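PDB 6ZHK: adenosylmethionine-8-amino-7-oxononanoate aminotransferase from Methanocaldococcus jannaschii, which probably catalyses pyridoxal phosphate-dependent transfer of an amino group from S-adenosyl-L-methionine to 7-keto-8-aminopelargonic acid, a step of biotin biosynthesis. Local coordinates for residues 23-28 against 153-158; 235-238 against 242-245. One frame throughout, in Å; residues are numbered along the deposited sequence.

In interaction 1, Y25 and Y155, both predicted to take part in substrate recognition, meet at the carboxylate of D158; interaction 2 is a short hairpin that packs against the 153-158 loop through M238. Their centres lie about 17 Å apart, yet they touch: CE of M238 comes within 3.5 Å of G154 N. The same loop is also held from strand 228-234, directly before 235-238, where E234 OE2 accepts a hydrogen bond from Y155 N. Toward the cofactor site, the side chain of M243 is about 8 Å from that of K301, the predicted attachment lysine, which carries no cofactor in this structure.

Interaction 1 (23-28 against 153-158); sequences HPYTQM and EGYHGD
Two tyrosine hydroxyls converge on one carboxylate oxygen where Y25 meets Y155 and D158, so a single acceptor gathers two distant loops. Y25 OH donates to D158 OD1 at 2.8 Å, and Y155 OH, from the same loop as the aspartate, bonds to that oxygen at 2.8 Å. The hydroxyls reach OD1 from opposite faces of the carboxylate plane, each well out of it. Both ends of the carboxylate are gripped further: H172 also bonds to OD1, while OD2 accepts from the backbone N of G336 of the second subunit, so D158 is unlikely to turn freely.

The rest is close contact without further hydrogen bonds across the segments. OD1 lies in the plane of the Y25 ring at its edge, and OD2 sits near that plane, 3.3 Å from CE2, with ring and carboxylate planes 48° apart. With CG of Y155 anti to its own N (chi1 176°), its ring reaches out toward Y25, the two OH atoms standing 3.6 Å apart. F171 meets the Y25 ring edge-to-face.

This pairing of a tyrosine from the N-terminal region with one after strand 147-151 is consistent with the substrate-binding site of a class-III aminotransferase, built at the dimer interface.

Interaction 2 (235-238 against 242-245); sequences GGIM and GMIP
M238 and I244 form the hydrogen-bonded pair of a very short antiparallel hairpin, two short strands joined by a tight connection. M238 N donates to I244 O at 2.8 Å and nearly straight (173°), while the return bond, from I244 N to M238 O, is 3.0 Å long and more bent at 142°. The same I244 carbonyl oxygen receives a CA-H...O contact from I237, with CA 3.4 Å away. A second such contact runs from P245 CA to G236 O at 3.5 Å, alongside the non-hydrogen-bonded pair of I237 and P245.

On the face carrying I237 and P245, the I237 side chain packs across the hairpin. CG1 of I237 stands anti to the backbone N (chi1 180°), which carries the chain across toward the partner strand; CG1 lies 3.5 Å from I244 O, and CD1 reaches M243 CB at 4.0 Å. With an alanine here the CG1-CD1 arm is gone, and M243 CB would probably lose its apolar contact across the hairpin, with a gap opening beside the I244 carbonyl.

Next to the turn the register is shifted by a G1 beta bulge: M243 and I244 both face M238, with M243 in the left-handed region of backbone angles. G236 and G242 adopt backbone angles at which a CB would press on the preceding carbonyl oxygen.

Farther out, M394 packs against both I237 and M243. R391 NE bonds to G236 O, and R389 NE bonds to G242 O, tying the hairpin to strand 385-391. The chemistry is thus backbone-centred: arginines of strand 385-391 take the carbonyls of G236 and G242, apolar side chains pack on both faces, and the two segments offer no polar side chains, so the polar bonding across them is main chain to main chain.

Interaction 1 (23-28 against 153-158)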
# COMPACT_ATOMS: atom_id res chain seq x y z
N HIS A 23 -11.06 -5.03 12.19
CA HIS A 23 -9.64 -4.89 12.52
C HIS A 23 -8.82 -5.89 11.72
O HIS A 23 -9.30 -6.96 11.36
CB HIS A 23 -9.41 -5.15 14.02
CG HIS A 23 -9.76 -3.97 14.87
ND1 HIS A 23 -8.78 -3.23 15.49
CD2 HIS A 23 -10.95 -3.38 15.15
CE1 HIS A 23 -9.33 -2.20 16.14
NE2 HIS A 23 -10.70 -2.29 15.95
N PRO A 24 -7.54 -5.54 11.42
CA PRO A 24 -6.63 -6.45 10.71
C PRO A 24 -6.25 -7.62 11.65
O PRO A 24 -6.10 -7.40 12.86
CB PRO A 24 -5.40 -5.55 10.47
CG PRO A 24 -5.44 -4.46 11.59
CD PRO A 24 -6.94 -4.21 11.70
N TYR A 25 -6.07 -8.82 11.08
CA TYR A 25 -5.56 -10.00 11.76
C TYR A 25 -6.29 -10.21 13.09
O TYR A 25 -5.64 -10.43 14.09
CB TYR A 25 -4.04 -9.93 12.01
CG TYR A 25 -3.26 -10.48 10.84
CD1 TYR A 25 -3.01 -11.83 10.72
CD2 TYR A 25 -2.84 -9.64 9.82
CE1 TYR A 25 -2.33 -12.36 9.62
CE2 TYR A 25 -2.13 -10.13 8.71
CZ TYR A 25 -1.87 -11.48 8.64
OH TYR A 25 -1.21 -12.00 7.55
N THR A 26 -7.63 -10.14 13.12
CA THR A 26 -8.28 -10.19 14.41
C THR A 26 -9.63 -10.90 14.26
O THR A 26 -10.44 -10.55 13.40
CB THR A 26 -8.59 -8.74 14.88
OG1 THR A 26 -7.42 -7.96 15.20
CG2 THR A 26 -9.51 -8.71 16.10
N GLN A 27 -9.88 -11.87 15.15
CA GLN A 27 -11.18 -12.53 15.16
C GLN A 27 -12.13 -11.59 15.89
O GLN A 27 -12.08 -11.49 17.12
CB GLN A 27 -11.07 -13.91 15.85
CG GLN A 27 -12.40 -14.55 16.15
CD GLN A 27 -13.37 -14.49 15.00
OE1 GLN A 27 -14.31 -13.71 15.05
NE2 GLN A 27 -13.14 -15.27 13.94
N MET A 28 -13.04 -10.95 15.14
CA MET A 28 -13.79 -9.82 15.65
C MET A 28 -14.80 -10.29 16.71
O MET A 28 -15.19 -9.51 17.58
CB MET A 28 -14.53 -9.13 14.50
CG MET A 28 -13.58 -8.22 13.61
SD MET A 28 -12.55 -7.07 14.62
CE MET A 28 -13.88 -6.01 15.17
N GLU A 153 6.83 -21.22 5.25
CA GLU A 153 6.68 -20.41 6.45
C GLU A 153 7.25 -19.01 6.25
O GLU A 153 7.17 -18.20 7.18
CB GLU A 153 7.38 -21.01 7.69
CG GLU A 153 6.79 -22.30 8.26
CD GLU A 153 7.63 -23.01 9.34
OE1 GLU A 153 8.60 -22.40 9.89
OE2 GLU A 153 7.35 -24.20 9.62
N GLY A 154 7.83 -18.68 5.09
CA GLY A 154 8.26 -17.30 4.88
C GLY A 154 7.04 -16.37 4.73
O GLY A 154 5.95 -16.83 4.41
N TYR A 155 7.24 -15.06 4.91
CA TYR A 155 6.11 -14.15 4.90
C TYR A 155 6.61 -12.84 4.27
O TYR A 155 7.66 -12.36 4.65
CB TYR A 155 5.64 -13.88 6.34
CG TYR A 155 4.53 -12.86 6.37
CD1 TYR A 155 3.21 -13.23 6.13
CD2 TYR A 155 4.80 -11.52 6.65
CE1 TYR A 155 2.19 -12.29 6.07
CE2 TYR A 155 3.78 -10.57 6.66
CZ TYR A 155 2.49 -10.97 6.36
OH TYR A 155 1.51 -10.03 6.36
N HIS A 156 5.80 -12.30 3.32
CA HIS A 156 6.16 -11.12 2.54
C HIS A 156 4.99 -10.14 2.46
O HIS A 156 5.14 -9.09 1.83
CB HIS A 156 6.66 -11.57 1.15
CG HIS A 156 7.97 -12.29 1.30
ND1 HIS A 156 9.10 -11.67 1.78
CD2 HIS A 156 8.31 -13.56 1.11
CE1 HIS A 156 10.08 -12.54 1.90
NE2 HIS A 156 9.65 -13.69 1.44
N GLY A 157 3.89 -10.44 3.15
CA GLY A 157 2.74 -9.56 3.12
C GLY A 157 1.49 -10.29 2.65
O GLY A 157 1.54 -11.49 2.32
N ASP A 158 0.41 -9.52 2.47
CA ASP A 158 -0.89 -10.16 2.33
C ASP A 158 -1.60 -9.86 0.99
O ASP A 158 -2.70 -10.37 0.78
CB ASP A 158 -1.87 -9.68 3.41
CG ASP A 158 -1.36 -9.94 4.82
OD1 ASP A 158 -0.69 -10.98 5.01
OD2 ASP A 158 -1.52 -9.03 5.63

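Interaction 2 (235-238 against 242-245)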
# COMPACT_ATOMS: atom_id res chain seq x y z
N GLY A 235 15.28 -11.08 5.56
CA GLY A 235 16.64 -10.61 5.84
C GLY A 235 17.24 -11.27 7.09
O GLY A 235 17.62 -10.61 8.06
N GLY A 236 17.35 -12.60 7.08
CA GLY A 236 18.21 -13.23 8.06
C GLY A 236 17.41 -13.77 9.22
O GLY A 236 17.95 -14.49 10.08
N ILE A 237 16.11 -13.40 9.24
CA ILE A 237 15.24 -13.98 10.23
C ILE A 237 13.82 -14.01 9.68
O ILE A 237 13.48 -13.19 8.86
CB ILE A 237 15.34 -13.17 11.53
CG1 ILE A 237 14.43 -13.70 12.66
CG2 ILE A 237 15.11 -11.72 11.22
CD1 ILE A 237 14.87 -13.14 14.00
N MET A 238 13.11 -15.09 9.97
CA MET A 238 11.72 -15.25 9.56
C MET A 238 10.82 -14.68 10.66
O MET A 238 10.67 -15.27 11.74
CB MET A 238 11.42 -16.72 9.28
CG MET A 238 12.47 -17.40 8.33
SD MET A 238 12.12 -19.18 8.16
CE MET A 238 10.65 -19.05 7.13
N GLY A 242 7.87 -16.73 13.55
CA GLY A 242 8.11 -16.75 14.98
C GLY A 242 9.54 -16.35 15.35
O GLY A 242 10.14 -16.96 16.26
N MET A 243 10.09 -15.38 14.60
CA MET A 243 11.42 -14.85 14.79
C MET A 243 12.44 -15.97 14.76
O MET A 243 13.29 -16.03 15.63
CB MET A 243 11.54 -14.03 16.10
CG MET A 243 10.56 -12.86 16.12
SD MET A 243 11.01 -11.65 14.84
CE MET A 243 9.39 -10.91 14.55
N ILE A 244 12.40 -16.81 13.71
CA ILE A 244 13.42 -17.84 13.62
C ILE A 244 14.57 -17.35 12.74
O ILE A 244 14.37 -17.02 11.59
CB ILE A 244 12.80 -19.12 13.03
CG1 ILE A 244 11.45 -19.45 13.69
CG2 ILE A 244 13.81 -20.25 13.15
CD1 ILE A 244 10.67 -20.55 12.98
N PRO A 245 15.82 -17.32 13.24
CA PRO A 245 16.93 -16.88 12.42
C PRO A 245 17.14 -17.91 11.31
O PRO A 245 16.95 -19.12 11.51
CB PRO A 245 18.18 -16.88 13.35
CG PRO A 245 17.74 -17.70 14.55
CD PRO A 245 16.22 -17.72 14.60